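Local structure of exopolygalacturonase (Yersinia enterocolitica, 2UVF) at residues A[190-195]-A[210-215]; A[486-491]-A[528-533]; A[560-565]-A[582-587]. The protein hydrolyses pectin-derived polygalacturonate as a family 28 exopolygalacturonase, probably releasing digalacturonic acid from chain ends in the periplasm. All coordinates share one frame; numbering follows the deposited sequence.

Contact 1. Residues A[190-195]-A[210-215]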
loop_
_atom_site.group_PDB
_atom_site.type_symbol
_atom_site.label_atom_id
_atom_site.label_comp_id
_atom_site.label_asym_id
_atom_site.label_seq_id
_atom_site.Cartn_x
_atom_site.Cartn_y
_atom_site.Cartn_z
ATOM N N GLU A 190 -0.706 24.897 -5.437
ATOM C CA GLU A 190 -1.824 24.807 -4.500
ATOM C C GLU A 190 -3.160 24.674 -5.225
ATOM O O GLU A 190 -3.456 25.458 -6.125
ATOM C CB GLU A 190 -1.906 26.037 -3.572
ATOM C CG GLU A 190 -0.581 26.583 -3.045
ATOM C CD GLU A 190 -0.119 25.961 -1.729
ATOM O OE1 GLU A 190 -0.540 24.828 -1.405
ATOM O OE2 GLU A 190 0.681 26.619 -1.019
ATOM N N ILE A 191 -3.955 23.681 -4.819
ATOM C CA ILE A 191 -5.375 23.579 -5.188
ATOM C C ILE A 191 -6.201 23.865 -3.918
ATOM O O ILE A 191 -6.437 22.945 -3.116
ATOM C CB ILE A 191 -5.730 22.168 -5.741
ATOM C CG1 ILE A 191 -4.899 21.838 -6.998
ATOM C CG2 ILE A 191 -7.238 22.042 -6.004
ATOM C CD1 ILE A 191 -4.882 20.394 -7.387
ATOM N N PRO A 192 -6.610 25.140 -3.706
ATOM C CA PRO A 192 -7.436 25.542 -2.558
ATOM C C PRO A 192 -8.800 24.844 -2.447
ATOM O O PRO A 192 -9.190 24.095 -3.344
ATOM C CB PRO A 192 -7.631 27.060 -2.789
ATOM C CG PRO A 192 -7.370 27.277 -4.241
ATOM C CD PRO A 192 -6.280 26.303 -4.557
ATOM N N ALA A 193 -9.524 25.110 -1.351
ATOM C CA ALA A 193 -10.904 24.630 -1.184
ATOM C C ALA A 193 -11.740 24.844 -2.451
ATOM O O ALA A 193 -11.591 25.855 -3.144
ATOM C CB ALA A 193 -11.577 25.289 0.030
ATOM N N GLY A 194 -12.604 23.876 -2.745
ATOM C CA GLY A 194 -13.431 23.893 -3.946
ATOM C C GLY A 194 -13.322 22.596 -4.727
ATOM O O GLY A 194 -12.352 21.851 -4.582
ATOM N N THR A 195 -14.328 22.337 -5.554
ATOM C CA THR A 195 -14.367 21.155 -6.402
ATOM C C THR A 195 -13.985 21.502 -7.842
ATOM O O THR A 195 -14.775 22.106 -8.580
ATOM C CB THR A 195 -15.751 20.516 -6.358
ATOM O OG1 THR A 195 -16.041 20.149 -5.005
ATOM C CG2 THR A 195 -15.822 19.276 -7.248
ATOM N N ASN A 210 0.090 20.348 -3.747
ATOM C CA ASN A 210 -0.554 20.378 -2.461
ATOM C C ASN A 210 -2.050 20.617 -2.621
ATOM O O ASN A 210 -2.475 21.675 -3.095
ATOM C CB ASN A 210 0.067 21.487 -1.601
ATOM C CG ASN A 210 -0.436 21.466 -0.175
ATOM O OD1 ASN A 210 -0.162 20.519 0.573
ATOM N ND2 ASN A 210 -1.181 22.513 0.219
ATOM N N LEU A 211 -2.832 19.619 -2.214
ATOM C CA LEU A 211 -4.266 19.735 -2.118
ATOM C C LEU A 211 -4.625 20.170 -0.689
ATOM O O LEU A 211 -4.403 19.429 0.269
ATOM C CB LEU A 211 -4.926 18.399 -2.500
ATOM C CG LEU A 211 -4.555 17.832 -3.874
ATOM C CD1 LEU A 211 -3.738 16.545 -3.751
ATOM C CD2 LEU A 211 -5.817 17.587 -4.669
ATOM N N GLN A 212 -5.163 21.380 -0.554
ATOM C CA GLN A 212 -5.407 22.000 0.749
ATOM C C GLN A 212 -6.715 21.524 1.359
ATOM O O GLN A 212 -7.545 20.917 0.685
ATOM C CB GLN A 212 -5.478 23.527 0.604
ATOM C CG GLN A 212 -4.167 24.223 0.258
ATOM C CD GLN A 212 -4.339 25.735 0.129
ATOM O OE1 GLN A 212 -5.245 26.211 -0.550
ATOM N NE2 GLN A 212 -3.480 26.489 0.790
ATOM N N ALA A 213 -6.903 21.825 2.639
ATOM C CA ALA A 213 -8.157 21.508 3.329
ATOM C C ALA A 213 -9.373 22.008 2.540
ATOM O O ALA A 213 -9.505 23.208 2.238
ATOM C CB ALA A 213 -8.148 22.081 4.721
ATOM N N GLY A 214 -10.247 21.079 2.183
ATOM C CA GLY A 214 -11.454 21.418 1.438
ATOM C C GLY A 214 -11.358 21.282 -0.070
ATOM O O GLY A 214 -12.373 21.370 -0.748
ATOM N N ALA A 215 -10.141 21.071 -0.583
ATOM C CA ALA A 215 -9.901 20.818 -2.017
ATOM C C ALA A 215 -10.349 19.442 -2.508
ATOM O O ALA A 215 -10.011 18.429 -1.912
ATOM C CB ALA A 215 -8.427 21.012 -2.360
HETATM O O HOH W 1 -7.883 26.859 0.388
#
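Glu190 and Asn210 meet on one surface of a parallel strand pair, their carboxylate and amide planes turned 73° apart. Asn210 ND2 donates to Glu190 OE1 over 2.9 Å, reaching the oxygen nearly along its C-O bond, though OE1 itself lies somewhat out of the amide plane. The glutamate chain bends at its second torsion (chi2 -89°), which brings the carboxylate over to the neighbouring strand instead of letting it run straight out. Asn210 OD1 is taken by Thr264 of the next strand, so both ends of this amide are fixed. On the reverse surface Ile191 and Leu211 lie alongside each other and point the same way, with Ile191 CD1 and Leu211 CD2 4.0 Å apart. The backbone ladder here includes the nearly straight bond from Ile191 N to Asn210 O (3.0 Å). Further on, the Gln212 side chain, extended beyond CG, crosses Pro192 and brings OE1 to 3.4 Å from Pro192 CB. One water joins this OE1 to Ala193 N, donating to the first and accepting from the second. A type II turn from Gln212 to Ala215 then shifts the register by one residue, and pairing resumes where Gly194 N binds Gly214 O at 3.2 Å. Two short parallel ladders separated by a corner, repeated from one coil to the next, are characteristic of the right-handed parallel beta-helix of pectin-degrading enzymes, here near its N-terminal end.

Contact 2. Residues A[486-491]-A[528-533]. With SO4 (sulfate ion), chain E.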
loop_
_atom_site.group_PDB
_atom_site.type_symbol
_atom_site.label_atom_id
_atom_site.label_comp_id
_atom_site.label_asym_id
_atom_site.label_seq_id
_atom_site.Cartn_x
_atom_site.Cartn_y
_atom_site.Cartn_z
ATOM N N ALA A 486 -1.563 -6.921 14.676
ATOM C CA ALA A 486 -2.776 -7.409 15.306
ATOM C C ALA A 486 -3.955 -7.346 14.362
ATOM O O ALA A 486 -4.139 -6.368 13.651
ATOM C CB ALA A 486 -3.068 -6.640 16.606
ATOM N N MET A 487 -4.783 -8.389 14.379
ATOM C CA MET A 487 -5.851 -8.496 13.396
ATOM C C MET A 487 -7.154 -9.004 13.992
ATOM O O MET A 487 -7.144 -9.840 14.884
ATOM C CB MET A 487 -5.419 -9.395 12.241
ATOM C CG MET A 487 -3.978 -9.158 11.767
ATOM S SD MET A 487 -3.663 -9.762 10.089
ATOM C CE MET A 487 -3.270 -11.466 10.292
ATOM N N ARG A 488 -8.274 -8.483 13.499
ATOM C CA ARG A 488 -9.576 -8.826 14.080
ATOM C C ARG A 488 -10.630 -8.904 12.986
ATOM O O ARG A 488 -10.716 -8.018 12.141
ATOM C CB ARG A 488 -9.974 -7.809 15.171
ATOM C CG ARG A 488 -11.420 -7.871 15.626
ATOM C CD ARG A 488 -11.673 -7.218 16.970
ATOM N NE ARG A 488 -12.714 -7.987 17.673
ATOM C CZ ARG A 488 -13.987 -7.607 17.767
ATOM N NH1 ARG A 488 -14.367 -6.443 17.249
ATOM N NH2 ARG A 488 -14.875 -8.376 18.379
ATOM N N ASP A 489 -11.427 -9.965 13.006
ATOM C CA ASP A 489 -12.552 -10.094 12.085
ATOM C C ASP A 489 -12.118 -10.131 10.614
ATOM O O ASP A 489 -12.792 -9.580 9.744
ATOM C CB ASP A 489 -13.580 -8.980 12.324
ATOM C CG ASP A 489 -14.303 -9.112 13.650
ATOM O OD1 ASP A 489 -14.236 -10.166 14.286
ATOM O OD2 ASP A 489 -14.971 -8.157 14.062
ATOM N N LEU A 490 -11.015 -10.820 10.336
ATOM C CA LEU A 490 -10.593 -11.047 8.970
ATOM C C LEU A 490 -11.714 -11.750 8.234
ATOM O O LEU A 490 -12.398 -12.577 8.818
ATOM C CB LEU A 490 -9.306 -11.871 8.925
ATOM C CG LEU A 490 -8.020 -11.204 9.409
ATOM C CD1 LEU A 490 -6.880 -12.159 9.185
ATOM C CD2 LEU A 490 -7.784 -9.870 8.693
ATOM N N ALA A 491 -11.942 -11.388 6.978
ATOM C CA ALA A 491 -13.096 -11.937 6.249
ATOM C C ALA A 491 -12.798 -13.282 5.597
ATOM O O ALA A 491 -13.725 -14.047 5.329
ATOM C CB ALA A 491 -13.647 -10.932 5.218
ATOM N N THR A 528 -1.380 -11.912 16.231
ATOM C CA THR A 528 -2.594 -12.366 16.877
ATOM C C THR A 528 -3.761 -12.063 15.954
ATOM O O THR A 528 -3.850 -10.970 15.397
ATOM C CB THR A 528 -2.798 -11.649 18.224
ATOM O OG1 THR A 528 -2.636 -10.230 18.026
ATOM C CG2 THR A 528 -1.772 -12.136 19.248
ATOM N N VAL A 529 -4.625 -13.046 15.769
ATOM C CA VAL A 529 -5.877 -12.856 15.073
ATOM C C VAL A 529 -7.006 -13.305 15.984
ATOM O O VAL A 529 -6.994 -14.433 16.481
ATOM C CB VAL A 529 -5.989 -13.704 13.761
ATOM C CG1 VAL A 529 -7.317 -13.410 13.044
ATOM C CG2 VAL A 529 -4.816 -13.475 12.837
ATOM N N ASP A 530 -7.982 -12.421 16.178
ATOM C CA ASP A 530 -9.254 -12.785 16.793
ATOM C C ASP A 530 -10.351 -12.757 15.736
ATOM O O ASP A 530 -10.710 -11.694 15.238
ATOM C CB ASP A 530 -9.601 -11.836 17.932
ATOM C CG ASP A 530 -10.848 -12.264 18.709
ATOM O OD1 ASP A 530 -11.350 -13.408 18.576
ATOM O OD2 ASP A 530 -11.336 -11.422 19.473
ATOM N N ASN A 531 -10.868 -13.941 15.416
ATOM C CA ASN A 531 -11.962 -14.132 14.469
ATOM C C ASN A 531 -11.540 -14.035 13.019
ATOM O O ASN A 531 -10.870 -13.080 12.599
ATOM C CB ASN A 531 -13.133 -13.170 14.726
ATOM C CG ASN A 531 -13.683 -13.270 16.140
ATOM O OD1 ASN A 531 -14.087 -12.264 16.728
ATOM N ND2 ASN A 531 -13.708 -14.476 16.683
ATOM N N SER A 532 -11.930 -15.055 12.271
ATOM C CA SER A 532 -11.842 -15.062 10.824
ATOM C C SER A 532 -13.181 -15.675 10.443
ATOM O O SER A 532 -13.465 -16.822 10.821
ATOM C CB SER A 532 -10.706 -15.949 10.361
ATOM O OG SER A 532 -10.066 -15.426 9.207
ATOM N N THR A 533 -14.008 -14.901 9.740
ATOM C CA THR A 533 -15.396 -15.264 9.472
ATOM C C THR A 533 -15.571 -15.986 8.119
ATOM O O THR A 533 -16.695 -16.294 7.713
ATOM C CB THR A 533 -16.330 -14.024 9.552
ATOM O OG1 THR A 533 -16.328 -13.316 8.307
ATOM C CG2 THR A 533 -15.899 -13.057 10.687
HETATM S S SO4 E . -14.576 -11.285 20.649
HETATM O O1 SO4 E . -13.960 -9.954 20.752
HETATM O O2 SO4 E . -15.608 -11.396 21.684
HETATM O O3 SO4 E . -15.196 -11.448 19.329
HETATM O O4 SO4 E . -13.565 -12.325 20.866
HETATM O O HOH W 2 -15.482 -10.333 8.682
#
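Successive coils of the right-handed parallel beta-helix of family 28 stack here, with strands 486-488 and 528-532 running 9° from parallel and their axes 4.7 Å apart. The pairing is in register: Met487 N donates to Thr528 O (2.9 Å), Met487 O accepts from Asp530 N, and Asp489 N donates to Asp530 O. After the chain turns at Asp489, Thr533 N reaches Leu490 O at 3.0 Å, so the ladder survives the corner. Inside, the Met487 side chain crosses that of Val529 at a slant and sets its methyl CE 3.6 Å from Val529 CG2, while Leu490 comes in at about a right angle and touches the other branch, its CD1 4.1 Å from Val529 CG1. On the outer face, partly covered by helix 92-100, Arg488 and Asp530 run alongside each other. Both have CG anti to the backbone N (chi1 167° in Arg488), which sends the two chains outward together, but their charged planes stand 53° apart and Arg488 NE stays 4.1 Å from Asp530 OD2, too far for a salt bridge. Asp530 OD1 is instead bound by Asn562 of the next coil. Asp489 OD2 lies over one face of the guanidinium, a long, purely electrostatic pairing. A sulfate, probably from the crystallisation liquor, accepts from Arg488 NH2 at O1 (3.0 Å) and O3 (3.2 Å), the latter at the guanidinium edge and in its plane.

Contact 3. Residues A[560-565]-A[582-587]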
loop_
_atom_site.group_PDB
_atom_site.type_symbol
_atom_site.label_atom_id
_atom_site.label_comp_id
_atom_site.label_asym_id
_atom_site.label_seq_id
_atom_site.Cartn_x
_atom_site.Cartn_y
_atom_site.Cartn_z
ATOM N N GLN A 560 -1.109 -16.337 17.794
ATOM C CA GLN A 560 -2.328 -16.796 18.477
ATOM C C GLN A 560 -3.557 -16.525 17.619
ATOM O O GLN A 560 -3.796 -15.394 17.199
ATOM C CB GLN A 560 -2.501 -16.120 19.850
ATOM C CG GLN A 560 -1.475 -16.490 20.914
ATOM C CD GLN A 560 -0.192 -15.685 20.850
ATOM O OE1 GLN A 560 -0.212 -14.454 20.795
ATOM N NE2 GLN A 560 0.948 -16.383 20.885
ATOM N N LEU A 561 -4.343 -17.567 17.392
ATOM C CA LEU A 561 -5.475 -17.510 16.503
ATOM C C LEU A 561 -6.748 -17.921 17.240
ATOM O O LEU A 561 -6.904 -19.093 17.629
ATOM C CB LEU A 561 -5.240 -18.426 15.286
ATOM C CG LEU A 561 -4.050 -18.129 14.384
ATOM C CD1 LEU A 561 -3.951 -19.088 13.243
ATOM C CD2 LEU A 561 -4.204 -16.770 13.850
ATOM N N ASN A 562 -7.655 -16.967 17.444
ATOM C CA ASN A 562 -8.914 -17.296 18.069
ATOM C C ASN A 562 -10.064 -17.275 17.074
ATOM O O ASN A 562 -10.190 -16.330 16.278
ATOM C CB ASN A 562 -9.195 -16.340 19.228
ATOM C CG ASN A 562 -10.378 -16.771 20.043
ATOM O OD1 ASN A 562 -10.334 -17.777 20.743
ATOM N ND2 ASN A 562 -11.453 -16.027 19.945
ATOM N N ASN A 563 -10.889 -18.322 17.130
ATOM C CA ASN A 563 -12.085 -18.437 16.309
ATOM C C ASN A 563 -11.763 -18.341 14.812
ATOM O O ASN A 563 -12.258 -17.464 14.093
ATOM C CB ASN A 563 -13.153 -17.420 16.741
ATOM C CG ASN A 563 -14.419 -17.505 15.903
ATOM O OD1 ASN A 563 -15.019 -16.487 15.580
ATOM N ND2 ASN A 563 -14.819 -18.715 15.541
ATOM N N VAL A 564 -10.900 -19.251 14.377
ATOM C CA VAL A 564 -10.533 -19.414 12.982
ATOM C C VAL A 564 -10.735 -20.899 12.576
ATOM O O VAL A 564 -10.804 -21.803 13.434
ATOM C CB VAL A 564 -9.062 -18.951 12.692
ATOM C CG1 VAL A 564 -8.803 -17.533 13.191
ATOM C CG2 VAL A 564 -8.018 -19.939 13.273
ATOM N N THR A 565 -10.823 -21.135 11.275
ATOM C CA THR A 565 -10.881 -22.491 10.730
ATOM C C THR A 565 -9.494 -23.146 10.794
ATOM O O THR A 565 -8.453 -22.439 10.927
ATOM C CB THR A 565 -11.344 -22.493 9.268
ATOM O OG1 THR A 565 -10.369 -21.825 8.473
ATOM C CG2 THR A 565 -12.653 -21.811 9.120
ATOM N N PHE A 582 -4.062 -22.137 18.831
ATOM C CA PHE A 582 -5.451 -22.040 18.378
ATOM C C PHE A 582 -6.380 -22.231 19.570
ATOM O O PHE A 582 -6.334 -23.268 20.236
ATOM C CB PHE A 582 -5.791 -23.117 17.330
ATOM C CG PHE A 582 -4.913 -23.097 16.092
ATOM C CD1 PHE A 582 -3.633 -23.657 16.113
ATOM C CD2 PHE A 582 -5.401 -22.579 14.887
ATOM C CE1 PHE A 582 -2.826 -23.642 14.953
ATOM C CE2 PHE A 582 -4.628 -22.576 13.725
ATOM C CZ PHE A 582 -3.338 -23.102 13.752
ATOM N N THR A 583 -7.185 -21.217 19.860
ATOM C CA THR A 583 -8.293 -21.321 20.820
ATOM C C THR A 583 -9.575 -21.123 20.028
ATOM O O THR A 583 -9.530 -20.531 18.970
ATOM C CB THR A 583 -8.167 -20.266 21.950
ATOM O OG1 THR A 583 -7.844 -18.985 21.382
ATOM C CG2 THR A 583 -7.047 -20.675 22.940
ATOM N N GLU A 584 -10.706 -21.630 20.520
ATOM C CA GLU A 584 -11.994 -21.588 19.789
ATOM C C GLU A 584 -11.912 -21.931 18.288
ATOM O O GLU A 584 -12.603 -21.331 17.462
ATOM C CB GLU A 584 -12.726 -20.246 19.972
ATOM C CG GLU A 584 -12.881 -19.790 21.404
ATOM C CD GLU A 584 -13.921 -20.571 22.164
ATOM O OE1 GLU A 584 -14.686 -21.330 21.546
ATOM O OE2 GLU A 584 -13.999 -20.397 23.384
ATOM N N LEU A 585 -11.085 -22.912 17.948
ATOM C CA LEU A 585 -10.941 -23.378 16.572
ATOM C C LEU A 585 -12.296 -23.781 15.990
ATOM O O LEU A 585 -13.097 -24.403 16.680
ATOM C CB LEU A 585 -9.964 -24.558 16.538
ATOM C CG LEU A 585 -9.724 -25.318 15.243
ATOM C CD1 LEU A 585 -8.818 -24.544 14.304
ATOM C CD2 LEU A 585 -9.127 -26.640 15.595
ATOM N N ARG A 586 -12.560 -23.404 14.740
ATOM C CA ARG A 586 -13.792 -23.802 14.044
ATOM C C ARG A 586 -13.571 -25.098 13.267
ATOM O O ARG A 586 -13.583 -25.118 12.041
ATOM C CB ARG A 586 -14.289 -22.698 13.105
ATOM C CG ARG A 586 -15.094 -21.631 13.781
ATOM C CD ARG A 586 -16.197 -21.084 12.852
ATOM N NE ARG A 586 -15.682 -20.649 11.558
ATOM C CZ ARG A 586 -14.840 -19.634 11.374
ATOM N NH1 ARG A 586 -14.388 -18.915 12.400
ATOM N NH2 ARG A 586 -14.439 -19.342 10.151
ATOM N N GLY A 587 -13.369 -26.179 14.016
ATOM C CA GLY A 587 -12.925 -27.470 13.486
ATOM C C GLY A 587 -12.376 -28.270 14.650
ATOM O O GLY A 587 -12.250 -27.736 15.765
HETATM O O HOH W 3 -5.494 -18.302 20.590
HETATM O O HOH W 4 -8.590 -20.817 16.518
#
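Arg586 loses more surface to the other segment than any other residue here, folding back across the chain at Val564 and Thr565. Bends at its second and third torsions (chi3 -53°) turn the guanidinium so that Val564 C and Thr565 N lie over one of its faces, offset toward the rim. Thr565 CG2 comes to 3.2 Å from Arg586 NH2, bringing the methyl against the cationic end, while Thr565 OG1 is held by Asn536. Arg586 N donates to Val564 O over 2.7 Å in an almost linear bond, although the donor stands above the carbonyl plane. Asn563, second in buried area, is held through its backbone, N donating to Thr583 O at 3.2 Å. Phe582 carries the apolar half. The Phe582 and Leu561 side chains lie alongside, pointing the same way, with Leu561 CD1 at 3.6 Å from Phe582 CE2; Val564 CG2 arrives at the ring edge, 4.1 Å from Phe582 CD2. Trp591 meets this phenylalanine in an edge-to-face contact. On the opposite surface of the strand pair, the Thr583 hydroxyl donates to Asn562 OD1 over 2.8 Å, in the carbonyl plane and on a lone pair. A water donates both to Leu561 O and to Thr583 O, bridging two carbonyl oxygens only 3.3 Å apart that cannot bond each other. Toward the C-terminal end of the beta-helix, the coil thus joins an apolar patch on the Leu561 and Phe582 face with polar bonds on the Asn562 and Thr583 face, and Arg586 NH1 bonds Ser532 O of the preceding coil, so the cation probably helps tie three successive layers.

How the contacts relate
From the N terminus the chain first closes contact 1, where 14 intervening residues bring 210-215 back beside 190-195. Contact 2 closes a longer excursion of 36 residues, and contact 3 another of 16; the three loops follow in series, neither nested nor crossed. Contact 1 belongs to the early coils of the beta-helix, its centre about 47 Å from that of contact 3, on the opposite side of the chain's centre. Contacts 2 and 3 are neighbours, centres about 10 Å apart, because strands 518-532 and 551-562 adjoin. That adjacency, together with the bond between Arg586 and Ser532, joins the two contacts into one continuous stack of late coils.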